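Local atomic coordinates of ATP:cob(I)alamin adenosyltransferase, putative (Burkholderia thailandensis, PDB entry 2ZHZ), a protein that probably transfers the adenosyl group of ATP to the cobalt of cobalamin, making adenosylcobalamin, and works as a homotrimer. Residues L54-I65 with L158-A169. Residues are numbered along the deposited sequence; the frame is centred on the assembly and turned at random.
Sequences LPDDVRAALSAI and LLFVLARVLNRA
L166 meets L54 and P55, just ahead of helix 56-77: its CD2 touches CD of P55, the N-cap residue (3.6 Å), and CD2 of L54 (3.7 Å), while its CD1 also reaches CD2 of L54 (3.9 Å). The whole contact illustrates how an antiparallel helix pair can be joined by aliphatic side chains alone: no hydrogen bond runs between 54-65 and 158-169. With CG anti to the carbonyl carbon (chi1 -70°), the end of L166 comes nearer to 54-65 than the start of its side chain would suggest. A169 closes the same end, its CB set 4.0 Å from CG of P55. One turn further on, V58 and V165 lie alongside each other, pointing opposite ways, with CG2 of V58 4.0 Å from CG1 of V165. L62 then runs alongside L162, its CD2 3.8 Å from CD1 of L162, and the same methyl meets CD2 of L159 at 4.2 Å. I65 and L158 finish the row, CD1 against CD2. The axes of segments 56-65 and 158-169 come within 11.5 Å, their N-to-C directions 156° apart, two members of the helical bundle; helix 31-50 packs against L54 and L62, helix 86-101 against A61 and I65, and helix 116-141 against L159 and A163.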
ATOM      1  N   LEU B  54      20.997  -5.787   0.905  1.00 24.03           N
ATOM      2  CA  LEU B  54      21.107  -5.010  -0.325  1.00 23.08           C
ATOM      3  C   LEU B  54      22.540  -4.616  -0.646  1.00 24.74           C
ATOM      4  O   LEU B  54      23.389  -4.569   0.239  1.00 23.84           O
ATOM      5  CB  LEU B  54      20.302  -3.715  -0.202  1.00 22.48           C
ATOM      6  CG  LEU B  54      18.793  -3.723   0.053  1.00 20.11           C
ATOM      7  CD1 LEU B  54      18.368  -2.336   0.524  1.00 21.31           C
ATOM      8  CD2 LEU B  54      18.047  -4.115  -1.212  1.00 21.08           C
ATOM      9  N   PRO B  55      22.824  -4.326  -1.925  1.00 26.78           N
ATOM     10  CA  PRO B  55      24.184  -3.920  -2.287  1.00 27.07           C
ATOM     11  C   PRO B  55      24.373  -2.567  -1.603  1.00 27.53           C
ATOM     12  O   PRO B  55      23.420  -1.795  -1.497  1.00 25.35           O
ATOM     13  CB  PRO B  55      24.113  -3.786  -3.807  1.00 27.39           C
ATOM     14  CG  PRO B  55      23.045  -4.771  -4.193  1.00 28.25           C
ATOM     15  CD  PRO B  55      22.000  -4.542  -3.127  1.00 26.96           C
ATOM     16  N   ASP B  56      25.583  -2.280  -1.135  1.00 26.27           N
ATOM     17  CA  ASP B  56      25.850  -1.019  -0.449  1.00 28.75           C
ATOM     18  C   ASP B  56      25.407   0.227  -1.206  1.00 26.82           C
ATOM     19  O   ASP B  56      24.846   1.149  -0.615  1.00 27.93           O
ATOM     20  CB  ASP B  56      27.340  -0.912  -0.114  1.00 30.87           C
ATOM     21  CG  ASP B  56      27.750  -1.846   1.005  1.00 35.85           C
ATOM     22  OD1 ASP B  56      28.967  -2.042   1.205  1.00 40.21           O
ATOM     23  OD2 ASP B  56      26.853  -2.380   1.691  1.00 38.03           O
ATOM     24  N   ASP B  57      25.656   0.259  -2.510  1.00 26.07           N
ATOM     25  CA  ASP B  57      25.278   1.415  -3.313  1.00 23.64           C
ATOM     26  C   ASP B  57      23.760   1.569  -3.404  1.00 23.43           C
ATOM     27  O   ASP B  57      23.241   2.682  -3.325  1.00 22.90           O
ATOM     28  CB  ASP B  57      25.890   1.310  -4.716  1.00 28.08           C
ATOM     29  CG  ASP B  57      25.430   0.076  -5.467  1.00 28.97           C
ATOM     30  OD1 ASP B  57      25.502  -1.032  -4.902  1.00 31.36           O
ATOM     31  OD2 ASP B  57      25.004   0.214  -6.631  1.00 36.18           O
ATOM     32  N   VAL B  58      23.052   0.457  -3.568  1.00 22.15           N
ATOM     33  CA  VAL B  58      21.595   0.500  -3.650  1.00 20.19           C
ATOM     34  C   VAL B  58      21.016   1.002  -2.328  1.00 20.21           C
ATOM     35  O   VAL B  58      20.068   1.788  -2.319  1.00 20.82           O
ATOM     36  CB  VAL B  58      21.007  -0.894  -3.976  1.00 21.47           C
ATOM     37  CG1 VAL B  58      19.477  -0.850  -3.899  1.00 18.98           C
ATOM     38  CG2 VAL B  58      21.443  -1.323  -5.370  1.00 18.74           C
ATOM     39  N   ARG B  59      21.591   0.549  -1.216  1.00 19.56           N
ATOM     40  CA  ARG B  59      21.138   0.969   0.105  1.00 20.18           C
ATOM     41  C   ARG B  59      21.365   2.467   0.272  1.00 23.61           C
ATOM     42  O   ARG B  59      20.515   3.183   0.806  1.00 21.01           O
ATOM     43  CB  ARG B  59      21.896   0.211   1.200  1.00 20.03           C
ATOM     44  CG  ARG B  59      21.590   0.687   2.620  1.00 22.55           C
ATOM     45  CD  ARG B  59      22.272  -0.192   3.663  1.00 23.79           C
ATOM     46  NE  ARG B  59      21.820  -1.579   3.569  1.00 23.87           N
ATOM     47  CZ  ARG B  59      20.600  -1.990   3.902  1.00 25.64           C
ATOM     48  NH1 ARG B  59      19.708  -1.121   4.363  1.00 24.17           N
ATOM     49  NH2 ARG B  59      20.268  -3.264   3.756  1.00 23.36           N
ATOM     50  N   ALA B  60      22.517   2.936  -0.195  1.00 22.83           N
ATOM     51  CA  ALA B  60      22.855   4.348  -0.093  1.00 23.70           C
ATOM     52  C   ALA B  60      21.859   5.216  -0.850  1.00 22.24           C
ATOM     53  O   ALA B  60      21.421   6.248  -0.347  1.00 22.96           O
ATOM     54  CB  ALA B  60      24.269   4.586  -0.620  1.00 23.65           C
ATOM     55  N   ALA B  61      21.498   4.797  -2.058  1.00 20.67           N
ATOM     56  CA  ALA B  61      20.555   5.559  -2.866  1.00 19.61           C
ATOM     57  C   ALA B  61      19.164   5.565  -2.235  1.00 21.18           C
ATOM     58  O   ALA B  61      18.537   6.619  -2.116  1.00 18.84           O
ATOM     59  CB  ALA B  61      20.491   4.987  -4.275  1.00 18.49           C
ATOM     60  N   LEU B  62      18.687   4.389  -1.828  1.00 19.06           N
ATOM     61  CA  LEU B  62      17.369   4.275  -1.203  1.00 18.41           C
ATOM     62  C   LEU B  62      17.281   5.038   0.121  1.00 20.56           C
ATOM     63  O   LEU B  62      16.241   5.617   0.443  1.00 18.83           O
ATOM     64  CB  LEU B  62      17.015   2.802  -0.984  1.00 17.51           C
ATOM     65  CG  LEU B  62      16.745   1.980  -2.255  1.00 17.74           C
ATOM     66  CD1 LEU B  62      16.549   0.516  -1.887  1.00 18.30           C
ATOM     67  CD2 LEU B  62      15.511   2.520  -2.964  1.00 14.25           C
ATOM     68  N   SER B  63      18.366   5.041   0.888  1.00 19.01           N
ATOM     69  CA  SER B  63      18.373   5.754   2.160  1.00 20.52           C
ATOM     70  C   SER B  63      18.263   7.251   1.899  1.00 19.95           C
ATOM     71  O   SER B  63      17.536   7.962   2.595  1.00 19.09           O
ATOM     72  CB  SER B  63      19.655   5.450   2.942  1.00 23.14           C
ATOM     73  OG  SER B  63      19.703   4.084   3.317  1.00 26.81           O
ATOM     74  N   ALA B  64      18.981   7.725   0.885  1.00 20.28           N
ATOM     75  CA  ALA B  64      18.955   9.135   0.525  1.00 20.28           C
ATOM     76  C   ALA B  64      17.565   9.519   0.036  1.00 20.20           C
ATOM     77  O   ALA B  64      17.087  10.628   0.286  1.00 19.46           O
ATOM     78  CB  ALA B  64      19.980   9.416  -0.562  1.00 20.97           C
ATOM     79  N   ILE B  65      16.923   8.596  -0.671  1.00 17.61           N
ATOM     80  CA  ILE B  65      15.590   8.841  -1.199  1.00 15.77           C
ATOM     81  C   ILE B  65      14.577   9.036  -0.076  1.00 14.81           C
ATOM     82  O   ILE B  65      13.658   9.840  -0.209  1.00 17.56           O
ATOM     83  CB  ILE B  65      15.162   7.692  -2.144  1.00 16.23           C
ATOM     84  CG1 ILE B  65      15.982   7.782  -3.437  1.00 16.62           C
ATOM     85  CG2 ILE B  65      13.658   7.764  -2.439  1.00 15.31           C
ATOM     86  CD1 ILE B  65      15.884   6.562  -4.340  1.00 17.74           C
ATOM     87  N   LEU B 158      13.157   4.707 -11.462  1.00 16.90           N
ATOM     88  CA  LEU B 158      14.340   4.218 -10.755  1.00 16.92           C
ATOM     89  C   LEU B 158      14.044   2.967  -9.926  1.00 17.14           C
ATOM     90  O   LEU B 158      14.889   2.078  -9.804  1.00 14.52           O
ATOM     91  CB  LEU B 158      14.915   5.313  -9.845  1.00 15.97           C
ATOM     92  CG  LEU B 158      16.150   4.913  -9.031  1.00 16.60           C
ATOM     93  CD1 LEU B 158      17.251   4.434  -9.977  1.00 18.25           C
ATOM     94  CD2 LEU B 158      16.636   6.104  -8.209  1.00 18.00           C
ATOM     95  N   LEU B 159      12.850   2.898  -9.346  1.00 15.08           N
ATOM     96  CA  LEU B 159      12.484   1.731  -8.553  1.00 15.29           C
ATOM     97  C   LEU B 159      12.373   0.506  -9.466  1.00 15.51           C
ATOM     98  O   LEU B 159      12.726  -0.610  -9.075  1.00 15.92           O
ATOM     99  CB  LEU B 159      11.175   2.002  -7.799  1.00 14.22           C
ATOM    100  CG  LEU B 159      11.390   2.946  -6.606  1.00 15.71           C
ATOM    101  CD1 LEU B 159      10.059   3.430  -6.055  1.00 12.88           C
ATOM    102  CD2 LEU B 159      12.198   2.214  -5.525  1.00 15.68           C
ATOM    103  N   PHE B 160      11.893   0.721 -10.688  1.00 14.79           N
ATOM    104  CA  PHE B 160      11.786  -0.358 -11.665  1.00 15.07           C
ATOM    105  C   PHE B 160      13.210  -0.828 -11.983  1.00 15.75           C
ATOM    106  O   PHE B 160      13.503  -2.022 -11.992  1.00 16.52           O
ATOM    107  CB  PHE B 160      11.130   0.160 -12.946  1.00 13.98           C
ATOM    108  CG  PHE B 160      11.049  -0.860 -14.049  1.00 20.73           C
ATOM    109  CD1 PHE B 160      10.019  -1.795 -14.082  1.00 22.47           C
ATOM    110  CD2 PHE B 160      11.999  -0.873 -15.070  1.00 22.89           C
ATOM    111  CE1 PHE B 160       9.929  -2.730 -15.119  1.00 22.15           C
ATOM    112  CE2 PHE B 160      11.923  -1.799 -16.110  1.00 22.98           C
ATOM    113  CZ  PHE B 160      10.883  -2.731 -16.136  1.00 24.12           C
ATOM    114  N   VAL B 161      14.091   0.132 -12.237  1.00 15.31           N
ATOM    115  CA  VAL B 161      15.481  -0.171 -12.564  1.00 16.29           C
ATOM    116  C   VAL B 161      16.195  -0.873 -11.417  1.00 16.24           C
ATOM    117  O   VAL B 161      16.936  -1.830 -11.634  1.00 16.62           O
ATOM    118  CB  VAL B 161      16.245   1.114 -12.941  1.00 18.84           C
ATOM    119  CG1 VAL B 161      17.720   0.799 -13.197  1.00 20.84           C
ATOM    120  CG2 VAL B 161      15.621   1.723 -14.181  1.00 16.22           C
ATOM    121  N   LEU B 162      15.963  -0.412 -10.190  1.00 16.09           N
ATOM    122  CA  LEU B 162      16.600  -1.027  -9.038  1.00 17.55           C
ATOM    123  C   LEU B 162      16.094  -2.443  -8.821  1.00 16.81           C
ATOM    124  O   LEU B 162      16.822  -3.292  -8.307  1.00 19.12           O
ATOM    125  CB  LEU B 162      16.380  -0.181  -7.781  1.00 16.84           C
ATOM    126  CG  LEU B 162      17.114   1.163  -7.742  1.00 20.79           C
ATOM    127  CD1 LEU B 162      16.827   1.843  -6.417  1.00 22.19           C
ATOM    128  CD2 LEU B 162      18.625   0.953  -7.912  1.00 22.87           C
ATOM    129  N   ALA B 163      14.849  -2.709  -9.209  1.00 17.19           N
ATOM    130  CA  ALA B 163      14.309  -4.059  -9.067  1.00 16.40           C
ATOM    131  C   ALA B 163      15.133  -5.000  -9.955  1.00 17.12           C
ATOM    132  O   ALA B 163      15.477  -6.109  -9.547  1.00 17.78           O
ATOM    133  CB  ALA B 163      12.833  -4.092  -9.478  1.00 13.35           C
ATOM    134  N   ARG B 164      15.456  -4.552 -11.167  1.00 18.31           N
ATOM    135  CA  ARG B 164      16.258  -5.363 -12.085  1.00 20.22           C
ATOM    136  C   ARG B 164      17.658  -5.543 -11.503  1.00 20.30           C
ATOM    137  O   ARG B 164      18.236  -6.628 -11.574  1.00 21.62           O
ATOM    138  CB  ARG B 164      16.357  -4.697 -13.462  1.00 19.37           C
ATOM    139  CG  ARG B 164      15.033  -4.558 -14.207  1.00 21.36           C
ATOM    140  CD  ARG B 164      15.260  -4.048 -15.623  1.00 21.98           C
ATOM    141  NE  ARG B 164      16.065  -4.992 -16.401  1.00 20.81           N
ATOM    142  CZ  ARG B 164      16.806  -4.665 -17.458  1.00 23.62           C
ATOM    143  NH1 ARG B 164      16.857  -3.411 -17.882  1.00 20.42           N
ATOM    144  NH2 ARG B 164      17.508  -5.599 -18.086  1.00 23.68           N
ATOM    145  N   VAL B 165      18.198  -4.472 -10.930  1.00 22.60           N
ATOM    146  CA  VAL B 165      19.519  -4.515 -10.313  1.00 21.15           C
ATOM    147  C   VAL B 165      19.530  -5.546  -9.193  1.00 22.42           C
ATOM    148  O   VAL B 165      20.489  -6.310  -9.051  1.00 21.26           O
ATOM    149  CB  VAL B 165      19.908  -3.141  -9.719  1.00 21.01           C
ATOM    150  CG1 VAL B 165      21.158  -3.275  -8.858  1.00 21.72           C
ATOM    151  CG2 VAL B 165      20.142  -2.143 -10.839  1.00 20.73           C
ATOM    152  N   LEU B 166      18.462  -5.570  -8.399  1.00 20.42           N
ATOM    153  CA  LEU B 166      18.361  -6.507  -7.284  1.00 19.78           C
ATOM    154  C   LEU B 166      18.207  -7.965  -7.707  1.00 21.60           C
ATOM    155  O   LEU B 166      18.674  -8.866  -7.009  1.00 22.04           O
ATOM    156  CB  LEU B 166      17.215  -6.099  -6.347  1.00 19.14           C
ATOM    157  CG  LEU B 166      17.506  -4.817  -5.553  1.00 17.89           C
ATOM    158  CD1 LEU B 166      16.308  -4.442  -4.681  1.00 17.97           C
ATOM    159  CD2 LEU B 166      18.743  -5.029  -4.686  1.00 17.63           C
ATOM    160  N   ASN B 167      17.544  -8.211  -8.833  1.00 19.35           N
ATOM    161  CA  ASN B 167      17.404  -9.585  -9.296  1.00 21.86           C
ATOM    162  C   ASN B 167      18.780 -10.101  -9.718  1.00 25.34           C
ATOM    163  O   ASN B 167      19.130 -11.254  -9.460  1.00 26.54           O
ATOM    164  CB  ASN B 167      16.416  -9.680 -10.464  1.00 20.72           C
ATOM    165  CG  ASN B 167      14.985  -9.918  -9.997  1.00 20.24           C
ATOM    166  OD1 ASN B 167      14.754 -10.672  -9.050  1.00 19.52           O
ATOM    167  ND2 ASN B 167      14.021  -9.293 -10.670  1.00 17.47           N
ATOM    168  N   ARG B 168      19.563  -9.234 -10.353  1.00 26.82           N
ATOM    169  CA  ARG B 168      20.911  -9.590 -10.802  1.00 31.02           C
ATOM    170  C   ARG B 168      21.793  -9.873  -9.589  1.00 32.34           C
ATOM    171  O   ARG B 168      22.520 -10.869  -9.544  1.00 32.49           O
ATOM    172  CB  ARG B 168      21.526  -8.435 -11.596  1.00 35.19           C
ATOM    173  CG  ARG B 168      20.635  -7.870 -12.685  1.00 42.16           C
ATOM    174  CD  ARG B 168      20.705  -8.675 -13.966  1.00 47.72           C
ATOM    175  NE  ARG B 168      22.005  -8.542 -14.617  1.00 53.41           N
ATOM    176  CZ  ARG B 168      22.271  -8.966 -15.849  1.00 55.34           C
ATOM    177  NH1 ARG B 168      21.321  -9.552 -16.571  1.00 56.53           N
ATOM    178  NH2 ARG B 168      23.483  -8.802 -16.362  1.00 55.33           N
ATOM    179  N   ALA B 169      21.718  -8.982  -8.605  1.00 31.80           N
ATOM    180  CA  ALA B 169      22.504  -9.096  -7.384  1.00 32.69           C
ATOM    181  C   ALA B 169      22.244 -10.405  -6.653  1.00 35.30           C
ATOM    182  O   ALA B 169      23.141 -10.955  -6.015  1.00 35.83           O
ATOM    183  CB  ALA B 169      22.205  -7.919  -6.465  1.00 32.87           C
TER